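Local coordinates for protein probable M18 family aminopeptidase 1 (Thermotoga maritima, PDB 2GLF) that probably acts as a metal-dependent aminopeptidase of the M18 family, removing residues from the amino ends of peptides, at residues A[320-325]-A[410-415]; A[84-89]-A[314-319]; A[98-103]-A[114-119]; A[102-107]-A[218-223]. All blocks are in the same frame, centred on the assembly; numbering follows the deposited sequence.

The four contacts fall into two groups on opposite sides of the chain's centre. Contacts 1 and 2 lie about 9 Å apart between centres and both reach the mixed sheet. Contacts 3 and 4, equally close, belong to the six-strand antiparallel sheet and share P102 and N103. All four are mainly buried; contact 2 reaches the surface at R84. Their chemistry differs with position. Contacts 1 and 3 join neighbouring strands by backbone hydrogen bonds, with apolar or aromatic side chains beside them. Contacts 2 and 4 rest on packing: a helix end on the loop before a strand, a loop on the corner within one. Contacts 1 and 2 touch the second subunit, 3 and 4 the third.

Contact 1. Residues A[320-325]-A[410-415]; sequences TSVISG and RGSDVI
V322 is held by D413 and I415 through its backbone. V322 N donates to D413 O at 3.0 Å. V322 O takes a weak bond from I415 N at 3.2 Å. Two residues on, S324 N donates to I415 O at 2.9 Å.

The side chains of V322 and V414 lie side by side and point the same way. Both carry CG1 anti to the backbone N (chi1 177° and -165°), and these two methyls meet at 3.8 Å. CG2 of V322 turns instead to S412 OG, 3.7 Å away. On the other face of the sheet CD1 of I323 rests on CG2 of I415 at 3.5 Å.

Beside T320 a water bridges the two segments. It donates to T320 O at 2.6 Å and accepts from D413 N at 3.3 Å.

Further out, helix 404-408 covers V414 with A404, F407 and A408. F372 of helix 370-382 lies against I415. The D413 carboxylate forms a salt bridge with R69 of the second subunit.

The arrangement is that of adjacent parallel strands in the central mixed sheet of a zinc-exopeptidase catalytic domain. Strand 321-329 continues to D326, which binds manganese in this structure.

Contact 2. Residues A[84-89]-A[314-319]; sequences RGLNLV and DEVLEN
N319 meets the backbone of R84 and G85 just where helix 310-318 ends. Its CB touches R84 O at 3.7 Å and G85 CA at 3.8 Å. From there CG stands beside the backbone N, anti to the carbonyl carbon (chi1 -54°). This carries the amide along the R84-G85 peptide. ND2 at the tip lies 4.0 Å from R84 C and makes a weak hydrogen bond to K83 O. The side chain thus follows the turn that precedes strand 87-92.

G85 has no side chain, and its CA lies close against N319 CB, which leaves little room there. Its positive phi (78°) also suits a glycine. G85 CA packs against V316 O at 3.8 Å.

The apolar part is small. CD2 of L86 meets CG1 of V316 at 4.1 Å, and the two side chains cross at a slant. L301 of helix 292-303 also lies on V316. A polar link ties the same elements together: T320 OG1 bonds both L86 N and V316 O. At the far side of the helix D314 forms salt bridges with R298 and R291 of the second subunit.

Strands 270-275, 87-92 and 321-329 are parallel neighbours in that order. The contact lies where the connection through helices 292-303 and 310-318 returns to the sheet. That connection joins the outer two strands as a beta-alpha-beta crossover that passes strand 87-92.

Contact 3. Residues A[98-103]-A[114-119]; sequences LDFKPN and FKTHYY
This is the pairing of the two arms of a beta hairpin, strands 97-108 and 111-119, in the six-strand antiparallel sheet. D99 and H117 form a hydrogen-bonded pair: D99 N donates to H117 O at 3.0 Å and H117 N to D99 O at 2.8 Å. K101 N adds a bond to K115 O at 3.1 Å. L98 and Y118 are a non-hydrogen-bonded pair, and CD2 of L98 packs on CB of Y118 at 3.5 Å.

The rings of F100 and F114 make an offset stack, with centroids 4.5 Å apart and planes at 23°. CB of F114 also sits over the F100 face. L186 of strand 185-189 touches both phenylalanines. With F114 cut back to an alanine, the F100 ring is likely to lose its stacking partner and be held less firmly, though L186 still touches it.

D99 forms salt bridges with R97 and with K362 of the third subunit. The D340 carboxylate of that subunit also pairs with K101. K101 is extended beyond CG, whereas K115 bends at chi3 (85°). Their ends converge on one carboxylate, that of E182: K101 NZ and K115 NZ lie 3.8 Å apart, one bridged to OE2 and the other to OE1.

Contact 4. Residues A[102-107]-A[218-223]; sequences PNPLIE and EDFVSG
P102 O lies against F220 and V221, in contact but without a hydrogen bond to either. F220 CB lies 3.3 Å from P102 O. V221 N is 3.4 Å from P102 O, but the angle is too poor for a hydrogen bond. V221 CG2 approaches the same oxygen at 4.0 Å.

The main packing is P104 on F220. CG of the proline sits over one face of the phenyl ring, 4.0 Å from the centroid of the F220 ring and 22° off its normal, a CH-pi contact displaced toward the rim. The neighbouring P104 CD rests on F220 CB at 3.6 Å. The CG of F220 stands beside its backbone N, anti to the carbonyl carbon (chi1 -77°), which turns one face of the ring to P104 CG. A serine in place of F220 would probably leave P104 without the ring face it packs on and open a gap beside the proline.

N103 and V221 lie side by side and point the same way. OD1 of N103 touches CG2 of V221 at 3.7 Å. The other branch, ND2, bonds H342 O of the third subunit. That subunit also holds the loop: its R377 forms salt bridges with E218 and D219.

Around the contact, L209 of helix 200-213 packs on F220, and V205 and L206 of that helix pack on L105. F114 of strand 111-119 lies against P104. S222 centres an inverse gamma turn, after which the chain enters strand 223-229, the neighbour of strand 97-108 in the antiparallel sheet.

Contact 1. Residues A[320-325]-A[410-415]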
loop_
_atom_site.group_PDB
_atom_site.type_symbol
_atom_site.label_atom_id
_atom_site.label_comp_id
_atom_site.label_asym_id
_atom_site.label_seq_id
_atom_site.Cartn_x
_atom_site.Cartn_y
_atom_site.Cartn_z
ATOM N N THR A 320 -17.363 -0.160 56.348
ATOM C CA THR A 320 -17.688 -1.215 55.382
ATOM C C THR A 320 -16.570 -1.393 54.368
ATOM O O THR A 320 -16.345 -0.552 53.506
ATOM C CB THR A 320 -18.995 -0.926 54.576
ATOM O OG1 THR A 320 -20.123 -0.917 55.461
ATOM C CG2 THR A 320 -19.201 -1.985 53.492
ATOM N N SER A 321 -15.871 -2.508 54.489
ATOM C CA SER A 321 -14.790 -2.820 53.584
ATOM C C SER A 321 -15.391 -3.698 52.501
ATOM O O SER A 321 -16.113 -4.653 52.796
ATOM C CB SER A 321 -13.699 -3.572 54.336
ATOM O OG SER A 321 -13.362 -2.880 55.525
ATOM N N VAL A 322 -15.119 -3.360 51.245
ATOM C CA VAL A 322 -15.646 -4.142 50.136
ATOM C C VAL A 322 -14.525 -4.848 49.388
ATOM O O VAL A 322 -13.518 -4.244 49.024
ATOM C CB VAL A 322 -16.441 -3.254 49.135
ATOM C CG1 VAL A 322 -16.905 -4.084 47.952
ATOM C CG2 VAL A 322 -17.639 -2.629 49.826
ATOM N N ILE A 323 -14.700 -6.146 49.197
ATOM C CA ILE A 323 -13.740 -6.951 48.464
ATOM C C ILE A 323 -14.426 -7.255 47.141
ATOM O O ILE A 323 -15.472 -7.909 47.110
ATOM C CB ILE A 323 -13.445 -8.293 49.157
ATOM C CG1 ILE A 323 -12.929 -8.056 50.577
ATOM C CG2 ILE A 323 -12.437 -9.094 48.321
ATOM C CD1 ILE A 323 -11.606 -7.381 50.632
ATOM N N SER A 324 -13.852 -6.746 46.057
ATOM C CA SER A 324 -14.378 -6.974 44.719
ATOM C C SER A 324 -13.879 -8.351 44.276
ATOM O O SER A 324 -12.724 -8.501 43.878
ATOM C CB SER A 324 -13.856 -5.892 43.775
ATOM O OG SER A 324 -14.342 -6.081 42.461
ATOM N N GLY A 325 -14.746 -9.355 44.354
ATOM C CA GLY A 325 -14.342 -10.698 43.975
ATOM C C GLY A 325 -14.469 -11.033 42.498
ATOM O O GLY A 325 -15.547 -11.406 42.031
ATOM N N ARG A 410 -19.768 4.624 46.020
ATOM C CA ARG A 410 -20.734 4.816 47.094
ATOM C C ARG A 410 -20.123 5.193 48.440
ATOM O O ARG A 410 -20.790 5.106 49.473
ATOM C CB ARG A 410 -21.598 3.571 47.264
ATOM C CG ARG A 410 -22.369 3.199 46.018
ATOM C CD ARG A 410 -23.475 2.227 46.357
ATOM N NE ARG A 410 -23.695 1.267 45.283
ATOM C CZ ARG A 410 -24.071 1.588 44.052
ATOM N NH1 ARG A 410 -24.277 2.856 43.728
ATOM N NH2 ARG A 410 -24.226 0.635 43.148
ATOM N N GLY A 411 -18.855 5.589 48.433
ATOM C CA GLY A 411 -18.223 6.014 49.666
ATOM C C GLY A 411 -17.382 5.041 50.461
ATOM O O GLY A 411 -16.749 5.453 51.436
ATOM N N SER A 412 -17.352 3.769 50.078
ATOM C CA SER A 412 -16.551 2.796 50.821
ATOM C C SER A 412 -15.308 2.349 50.064
ATOM O O SER A 412 -15.258 2.432 48.840
ATOM C CB SER A 412 -17.401 1.578 51.191
ATOM O OG SER A 412 -18.066 1.056 50.060
ATOM N N ASP A 413 -14.307 1.879 50.805
ATOM C CA ASP A 413 -13.052 1.410 50.224
ATOM C C ASP A 413 -13.195 0.017 49.621
ATOM O O ASP A 413 -13.798 -0.875 50.221
ATOM C CB ASP A 413 -11.956 1.417 51.288
ATOM C CG ASP A 413 -11.454 2.818 51.589
ATOM O OD1 ASP A 413 -10.513 3.279 50.910
ATOM O OD2 ASP A 413 -12.013 3.470 52.492
ATOM N N VAL A 414 -12.633 -0.157 48.428
ATOM C CA VAL A 414 -12.708 -1.421 47.708
ATOM C C VAL A 414 -11.343 -1.907 47.235
ATOM O O VAL A 414 -10.392 -1.130 47.144
ATOM C CB VAL A 414 -13.613 -1.279 46.486
ATOM C CG1 VAL A 414 -13.998 -2.653 45.955
ATOM C CG2 VAL A 414 -14.831 -0.452 46.857
ATOM N N ILE A 415 -11.268 -3.200 46.925
ATOM C CA ILE A 415 -10.038 -3.843 46.456
ATOM C C ILE A 415 -10.386 -5.105 45.669
ATOM O O ILE A 415 -11.097 -5.974 46.165
ATOM C CB ILE A 415 -9.121 -4.251 47.646
ATOM C CG1 ILE A 415 -7.833 -4.898 47.137
ATOM C CG2 ILE A 415 -9.852 -5.224 48.557
ATOM C CD1 ILE A 415 -6.959 -3.967 46.346
HETATM O O HOH W 1 -15.090 1.625 53.965
#

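Contact 2. Residues A[84-89]-A[314-319]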
loop_
_atom_site.group_PDB
_atom_site.type_symbol
_atom_site.label_atom_id
_atom_site.label_comp_id
_atom_site.label_asym_id
_atom_site.label_seq_id
_atom_site.Cartn_x
_atom_site.Cartn_y
_atom_site.Cartn_z
ATOM N N ARG A 84 -21.893 0.325 62.109
ATOM C CA ARG A 84 -20.503 -0.074 62.285
ATOM C C ARG A 84 -19.932 -0.566 60.955
ATOM O O ARG A 84 -18.763 -0.948 60.874
ATOM C CB ARG A 84 -20.397 -1.179 63.332
ATOM C CG ARG A 84 -21.100 -0.847 64.625
ATOM C CD ARG A 84 -20.726 -1.825 65.714
ATOM N NE ARG A 84 -19.318 -1.713 66.085
ATOM C CZ ARG A 84 -18.747 -0.594 66.520
ATOM N NH1 ARG A 84 -19.460 0.519 66.635
ATOM N NH2 ARG A 84 -17.464 -0.591 66.852
ATOM N N GLY A 85 -20.769 -0.545 59.918
ATOM C CA GLY A 85 -20.356 -0.991 58.600
ATOM C C GLY A 85 -20.339 -2.503 58.521
ATOM O O GLY A 85 -20.608 -3.185 59.511
ATOM N N LEU A 86 -20.040 -3.041 57.347
ATOM C CA LEU A 86 -19.979 -4.487 57.198
ATOM C C LEU A 86 -18.884 -4.897 56.233
ATOM O O LEU A 86 -18.340 -4.064 55.509
ATOM C CB LEU A 86 -21.336 -5.062 56.755
ATOM C CG LEU A 86 -22.178 -4.505 55.603
ATOM C CD1 LEU A 86 -23.488 -5.294 55.532
ATOM C CD2 LEU A 86 -22.482 -3.026 55.818
ATOM N N ASN A 87 -18.537 -6.178 56.260
ATOM C CA ASN A 87 -17.515 -6.717 55.377
ATOM C C ASN A 87 -18.203 -7.461 54.244
ATOM O O ASN A 87 -18.666 -8.588 54.409
ATOM C CB ASN A 87 -16.592 -7.664 56.143
ATOM C CG ASN A 87 -15.519 -6.927 56.922
ATOM O OD1 ASN A 87 -15.518 -5.691 56.991
ATOM N ND2 ASN A 87 -14.593 -7.682 57.510
ATOM N N LEU A 88 -18.282 -6.808 53.091
ATOM C CA LEU A 88 -18.921 -7.397 51.928
ATOM C C LEU A 88 -17.923 -7.814 50.869
ATOM O O LEU A 88 -16.941 -7.125 50.611
ATOM C CB LEU A 88 -19.872 -6.400 51.280
ATOM C CG LEU A 88 -21.054 -5.868 52.064
ATOM C CD1 LEU A 88 -21.772 -4.845 51.190
ATOM C CD2 LEU A 88 -21.979 -7.009 52.458
ATOM N N VAL A 89 -18.185 -8.957 50.261
ATOM C CA VAL A 89 -17.365 -9.434 49.167
ATOM C C VAL A 89 -18.421 -9.519 48.061
ATOM O O VAL A 89 -19.499 -10.089 48.267
ATOM C CB VAL A 89 -16.747 -10.812 49.489
ATOM C CG1 VAL A 89 -17.825 -11.763 49.936
ATOM C CG2 VAL A 89 -16.022 -11.359 48.279
ATOM N N ASP A 314 -24.765 6.994 54.991
ATOM C CA ASP A 314 -23.473 7.640 54.845
ATOM C C ASP A 314 -22.450 6.935 55.719
ATOM O O ASP A 314 -21.429 6.462 55.223
ATOM C CB ASP A 314 -23.548 9.111 55.250
ATOM C CG ASP A 314 -24.235 9.967 54.213
ATOM O OD1 ASP A 314 -24.065 9.678 53.010
ATOM O OD2 ASP A 314 -24.924 10.940 54.600
ATOM N N GLU A 315 -22.733 6.861 57.020
ATOM C CA GLU A 315 -21.820 6.212 57.955
ATOM C C GLU A 315 -21.691 4.747 57.582
ATOM O O GLU A 315 -20.582 4.220 57.501
ATOM C CB GLU A 315 -22.326 6.327 59.396
ATOM C CG GLU A 315 -21.344 5.774 60.426
ATOM C CD GLU A 315 -21.901 5.762 61.843
ATOM O OE1 GLU A 315 -21.154 5.397 62.779
ATOM O OE2 GLU A 315 -23.086 6.114 62.024
ATOM N N VAL A 316 -22.828 4.094 57.356
ATOM C CA VAL A 316 -22.822 2.687 56.983
ATOM C C VAL A 316 -21.806 2.493 55.862
ATOM O O VAL A 316 -20.832 1.755 56.029
ATOM C CB VAL A 316 -24.226 2.209 56.506
ATOM C CG1 VAL A 316 -24.170 0.741 56.105
ATOM C CG2 VAL A 316 -25.256 2.407 57.617
ATOM N N LEU A 317 -22.015 3.167 54.733
ATOM C CA LEU A 317 -21.097 3.056 53.600
ATOM C C LEU A 317 -19.715 3.616 53.929
ATOM O O LEU A 317 -18.715 3.140 53.398
ATOM C CB LEU A 317 -21.663 3.784 52.381
ATOM C CG LEU A 317 -22.965 3.223 51.805
ATOM C CD1 LEU A 317 -23.646 4.290 50.945
ATOM C CD2 LEU A 317 -22.675 1.956 51.010
ATOM N N GLU A 318 -19.671 4.627 54.796
ATOM C CA GLU A 318 -18.419 5.258 55.226
ATOM C C GLU A 318 -17.481 4.176 55.770
ATOM O O GLU A 318 -16.281 4.162 55.495
ATOM C CB GLU A 318 -18.715 6.283 56.318
ATOM C CG GLU A 318 -18.076 7.631 56.092
ATOM C CD GLU A 318 -16.576 7.545 55.998
ATOM O OE1 GLU A 318 -16.077 6.896 55.054
ATOM O OE2 GLU A 318 -15.899 8.126 56.875
ATOM N N ASN A 319 -18.048 3.290 56.578
ATOM C CA ASN A 319 -17.311 2.162 57.119
ATOM C C ASN A 319 -17.686 1.099 56.097
ATOM O O ASN A 319 -18.288 1.431 55.074
ATOM C CB ASN A 319 -17.834 1.795 58.506
ATOM C CG ASN A 319 -17.845 2.983 59.457
ATOM O OD1 ASN A 319 -16.828 3.654 59.646
ATOM N ND2 ASN A 319 -18.997 3.247 60.058
#

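Contact 3. Residues A[98-103]-A[114-119]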
loop_
_atom_site.group_PDB
_atom_site.type_symbol
_atom_site.label_atom_id
_atom_site.label_comp_id
_atom_site.label_asym_id
_atom_site.label_seq_id
_atom_site.Cartn_x
_atom_site.Cartn_y
_atom_site.Cartn_z
ATOM N N LEU A 98 -24.523 -16.666 24.484
ATOM C CA LEU A 98 -25.238 -16.337 23.260
ATOM C C LEU A 98 -26.712 -16.297 23.659
ATOM O O LEU A 98 -27.177 -17.171 24.388
ATOM C CB LEU A 98 -25.033 -17.410 22.186
ATOM C CG LEU A 98 -23.629 -17.704 21.651
ATOM C CD1 LEU A 98 -23.714 -18.847 20.640
ATOM C CD2 LEU A 98 -23.031 -16.463 21.007
ATOM N N ASP A 99 -27.437 -15.277 23.204
ATOM C CA ASP A 99 -28.858 -15.155 23.514
ATOM C C ASP A 99 -29.697 -15.342 22.261
ATOM O O ASP A 99 -29.368 -14.797 21.214
ATOM C CB ASP A 99 -29.197 -13.769 24.082
ATOM C CG ASP A 99 -28.604 -13.515 25.458
ATOM O OD1 ASP A 99 -28.318 -14.487 26.195
ATOM O OD2 ASP A 99 -28.448 -12.321 25.808
ATOM N N PHE A 100 -30.772 -16.113 22.366
ATOM C CA PHE A 100 -31.683 -16.301 21.243
ATOM C C PHE A 100 -32.255 -14.903 20.964
ATOM O O PHE A 100 -32.574 -14.170 21.901
ATOM C CB PHE A 100 -32.853 -17.207 21.655
ATOM C CG PHE A 100 -32.633 -18.680 21.414
ATOM C CD1 PHE A 100 -31.357 -19.227 21.372
ATOM C CD2 PHE A 100 -33.729 -19.530 21.275
ATOM C CE1 PHE A 100 -31.178 -20.596 21.198
ATOM C CE2 PHE A 100 -33.558 -20.892 21.104
ATOM C CZ PHE A 100 -32.280 -21.427 21.065
ATOM N N LYS A 101 -32.384 -14.521 19.699
ATOM C CA LYS A 101 -32.973 -13.219 19.386
ATOM C C LYS A 101 -34.468 -13.322 19.672
ATOM O O LYS A 101 -34.979 -14.411 19.910
ATOM C CB LYS A 101 -32.770 -12.862 17.915
ATOM C CG LYS A 101 -31.400 -12.312 17.583
ATOM C CD LYS A 101 -31.378 -11.754 16.173
ATOM C CE LYS A 101 -30.037 -11.127 15.846
ATOM N NZ LYS A 101 -29.977 -10.727 14.413
ATOM N N PRO A 102 -35.188 -12.190 19.659
ATOM C CA PRO A 102 -36.632 -12.255 19.928
ATOM C C PRO A 102 -37.362 -13.227 18.986
ATOM O O PRO A 102 -38.212 -14.004 19.426
ATOM C CB PRO A 102 -37.071 -10.804 19.762
ATOM C CG PRO A 102 -35.869 -10.051 20.262
ATOM C CD PRO A 102 -34.733 -10.790 19.584
ATOM N N ASN A 103 -37.048 -13.180 17.693
ATOM C CA ASN A 103 -37.647 -14.110 16.734
ATOM C C ASN A 103 -36.469 -14.932 16.231
ATOM O O ASN A 103 -35.970 -14.698 15.132
ATOM C CB ASN A 103 -38.292 -13.378 15.559
ATOM C CG ASN A 103 -39.380 -12.425 15.991
ATOM O OD1 ASN A 103 -40.251 -12.776 16.782
ATOM N ND2 ASN A 103 -39.342 -11.210 15.463
ATOM N N PHE A 114 -31.708 -21.190 14.758
ATOM C CA PHE A 114 -31.959 -20.279 15.870
ATOM C C PHE A 114 -30.917 -19.181 15.772
ATOM O O PHE A 114 -29.724 -19.430 15.972
ATOM C CB PHE A 114 -31.802 -20.968 17.230
ATOM C CG PHE A 114 -32.924 -21.886 17.582
ATOM C CD1 PHE A 114 -32.676 -23.222 17.868
ATOM C CD2 PHE A 114 -34.227 -21.414 17.648
ATOM C CE1 PHE A 114 -33.708 -24.077 18.215
ATOM C CE2 PHE A 114 -35.271 -22.259 17.996
ATOM C CZ PHE A 114 -35.010 -23.598 18.281
ATOM N N LYS A 115 -31.355 -17.972 15.449
ATOM C CA LYS A 115 -30.423 -16.862 15.370
ATOM C C LYS A 115 -30.131 -16.393 16.794
ATOM O O LYS A 115 -31.020 -16.342 17.640
ATOM C CB LYS A 115 -31.016 -15.697 14.570
ATOM C CG LYS A 115 -31.508 -16.048 13.183
ATOM C CD LYS A 115 -31.756 -14.790 12.365
ATOM C CE LYS A 115 -30.477 -14.294 11.681
ATOM N NZ LYS A 115 -29.336 -14.003 12.603
ATOM N N THR A 116 -28.884 -16.063 17.071
ATOM C CA THR A 116 -28.556 -15.584 18.393
ATOM C C THR A 116 -27.918 -14.222 18.263
ATOM O O THR A 116 -27.727 -13.711 17.163
ATOM C CB THR A 116 -27.562 -16.498 19.103
ATOM O OG1 THR A 116 -26.275 -16.358 18.494
ATOM C CG2 THR A 116 -28.010 -17.938 19.009
ATOM N N HIS A 117 -27.602 -13.645 19.412
ATOM C CA HIS A 117 -26.948 -12.354 19.504
ATOM C C HIS A 117 -26.044 -12.583 20.713
ATOM O O HIS A 117 -26.530 -12.833 21.811
ATOM C CB HIS A 117 -27.982 -11.273 19.783
ATOM C CG HIS A 117 -27.445 -9.884 19.677
ATOM N ND1 HIS A 117 -26.314 -9.473 20.349
ATOM C CD2 HIS A 117 -27.896 -8.801 19.000
ATOM C CE1 HIS A 117 -26.092 -8.196 20.093
ATOM N NE2 HIS A 117 -27.039 -7.763 19.277
ATOM N N TYR A 118 -24.730 -12.532 20.511
ATOM C CA TYR A 118 -23.811 -12.789 21.609
ATOM C C TYR A 118 -23.839 -11.755 22.724
ATOM O O TYR A 118 -24.100 -10.572 22.503
ATOM C CB TYR A 118 -22.389 -12.980 21.077
ATOM C CG TYR A 118 -21.709 -11.735 20.592
ATOM C CD1 TYR A 118 -20.948 -10.949 21.461
ATOM C CD2 TYR A 118 -21.792 -11.350 19.260
ATOM C CE1 TYR A 118 -20.284 -9.808 21.005
ATOM C CE2 TYR A 118 -21.134 -10.216 18.797
ATOM C CZ TYR A 118 -20.381 -9.451 19.673
ATOM O OH TYR A 118 -19.727 -8.338 19.210
ATOM N N TYR A 119 -23.576 -12.238 23.935
ATOM C CA TYR A 119 -23.577 -11.421 25.138
ATOM C C TYR A 119 -22.181 -11.358 25.742
ATOM O O TYR A 119 -21.553 -12.392 25.984
ATOM C CB TYR A 119 -24.539 -12.032 26.148
ATOM C CG TYR A 119 -24.509 -11.392 27.507
ATOM C CD1 TYR A 119 -25.262 -10.258 27.782
ATOM C CD2 TYR A 119 -23.734 -11.931 28.529
ATOM C CE1 TYR A 119 -25.248 -9.683 29.041
ATOM C CE2 TYR A 119 -23.711 -11.361 29.790
ATOM C CZ TYR A 119 -24.473 -10.242 30.042
ATOM O OH TYR A 119 -24.481 -9.700 31.306
#

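Contact 4. Residues A[102-107]-A[218-223]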
loop_
_atom_site.group_PDB
_atom_site.type_symbol
_atom_site.label_atom_id
_atom_site.label_comp_id
_atom_site.label_asym_id
_atom_site.label_seq_id
_atom_site.Cartn_x
_atom_site.Cartn_y
_atom_site.Cartn_z
ATOM N N PRO A 102 -35.188 -12.190 19.659
ATOM C CA PRO A 102 -36.632 -12.255 19.928
ATOM C C PRO A 102 -37.362 -13.227 18.986
ATOM O O PRO A 102 -38.212 -14.004 19.426
ATOM C CB PRO A 102 -37.071 -10.804 19.762
ATOM C CG PRO A 102 -35.869 -10.051 20.262
ATOM C CD PRO A 102 -34.733 -10.790 19.584
ATOM N N ASN A 103 -37.048 -13.180 17.693
ATOM C CA ASN A 103 -37.647 -14.110 16.734
ATOM C C ASN A 103 -36.469 -14.932 16.231
ATOM O O ASN A 103 -35.970 -14.698 15.132
ATOM C CB ASN A 103 -38.292 -13.378 15.559
ATOM C CG ASN A 103 -39.380 -12.425 15.991
ATOM O OD1 ASN A 103 -40.251 -12.776 16.782
ATOM N ND2 ASN A 103 -39.342 -11.210 15.463
ATOM N N PRO A 104 -36.011 -15.907 17.038
ATOM C CA PRO A 104 -34.881 -16.780 16.716
ATOM C C PRO A 104 -35.096 -17.836 15.639
ATOM O O PRO A 104 -34.148 -18.224 14.960
ATOM C CB PRO A 104 -34.557 -17.412 18.063
ATOM C CG PRO A 104 -35.920 -17.628 18.630
ATOM C CD PRO A 104 -36.621 -16.312 18.320
ATOM N N LEU A 105 -36.327 -18.301 15.469
ATOM C CA LEU A 105 -36.570 -19.342 14.485
ATOM C C LEU A 105 -36.766 -18.875 13.044
ATOM O O LEU A 105 -37.713 -18.142 12.730
ATOM C CB LEU A 105 -37.774 -20.185 14.898
ATOM C CG LEU A 105 -37.621 -21.710 14.849
ATOM C CD1 LEU A 105 -39.018 -22.321 14.795
ATOM C CD2 LEU A 105 -36.807 -22.149 13.636
ATOM N N ILE A 106 -35.855 -19.316 12.177
ATOM C CA ILE A 106 -35.899 -19.011 10.749
ATOM C C ILE A 106 -35.550 -20.307 10.031
ATOM O O ILE A 106 -35.051 -21.245 10.656
ATOM C CB ILE A 106 -34.841 -17.963 10.340
ATOM C CG1 ILE A 106 -33.443 -18.592 10.358
ATOM C CG2 ILE A 106 -34.873 -16.799 11.293
ATOM C CD1 ILE A 106 -32.346 -17.676 9.843
ATOM N N GLU A 107 -35.819 -20.364 8.729
ATOM C CA GLU A 107 -35.469 -21.537 7.940
ATOM C C GLU A 107 -34.655 -21.087 6.740
ATOM O O GLU A 107 -34.977 -20.082 6.115
ATOM C CB GLU A 107 -36.703 -22.290 7.442
ATOM C CG GLU A 107 -36.304 -23.537 6.643
ATOM C CD GLU A 107 -37.475 -24.372 6.159
ATOM O OE1 GLU A 107 -38.333 -24.734 6.993
ATOM O OE2 GLU A 107 -37.524 -24.682 4.945
ATOM N N GLU A 218 -44.561 -16.792 18.829
ATOM C CA GLU A 218 -44.551 -15.451 19.414
ATOM C C GLU A 218 -44.085 -15.446 20.871
ATOM O O GLU A 218 -43.773 -14.389 21.426
ATOM C CB GLU A 218 -45.931 -14.806 19.314
ATOM C CG GLU A 218 -45.989 -13.410 19.915
ATOM C CD GLU A 218 -47.354 -12.771 19.778
ATOM O OE1 GLU A 218 -47.692 -11.909 20.618
ATOM O OE2 GLU A 218 -48.086 -13.123 18.828
ATOM N N ASP A 219 -44.017 -16.630 21.476
ATOM C CA ASP A 219 -43.590 -16.756 22.864
ATOM C C ASP A 219 -42.099 -16.544 23.062
ATOM O O ASP A 219 -41.659 -16.286 24.181
ATOM C CB ASP A 219 -43.997 -18.118 23.428
ATOM C CG ASP A 219 -45.491 -18.231 23.651
ATOM O OD1 ASP A 219 -45.958 -19.331 24.007
ATOM O OD2 ASP A 219 -46.202 -17.220 23.474
ATOM N N PHE A 220 -41.314 -16.662 21.995
ATOM C CA PHE A 220 -39.873 -16.443 22.118
ATOM C C PHE A 220 -39.605 -14.986 22.448
ATOM O O PHE A 220 -38.635 -14.672 23.132
ATOM C CB PHE A 220 -39.136 -16.809 20.830
ATOM C CG PHE A 220 -38.958 -18.281 20.632
ATOM C CD1 PHE A 220 -39.607 -18.944 19.598
ATOM C CD2 PHE A 220 -38.137 -19.015 21.487
ATOM C CE1 PHE A 220 -39.440 -20.319 19.419
ATOM C CE2 PHE A 220 -37.966 -20.389 21.314
ATOM C CZ PHE A 220 -38.617 -21.041 20.282
ATOM N N VAL A 221 -40.471 -14.099 21.962
ATOM C CA VAL A 221 -40.324 -12.672 22.214
ATOM C C VAL A 221 -40.262 -12.457 23.717
ATOM O O VAL A 221 -39.240 -12.034 24.257
ATOM C CB VAL A 221 -41.513 -11.877 21.660
ATOM C CG1 VAL A 221 -41.284 -10.395 21.880
ATOM C CG2 VAL A 221 -41.703 -12.173 20.181
ATOM N N SER A 222 -41.371 -12.759 24.382
ATOM C CA SER A 222 -41.471 -12.634 25.830
ATOM C C SER A 222 -40.719 -13.802 26.441
ATOM O O SER A 222 -41.284 -14.603 27.190
ATOM C CB SER A 222 -42.936 -12.675 26.266
ATOM O OG SER A 222 -43.583 -13.838 25.769
ATOM N N GLY A 223 -39.442 -13.904 26.098
ATOM C CA GLY A 223 -38.630 -14.985 26.620
ATOM C C GLY A 223 -37.146 -14.686 26.571
ATOM O O GLY A 223 -36.704 -13.784 25.855
#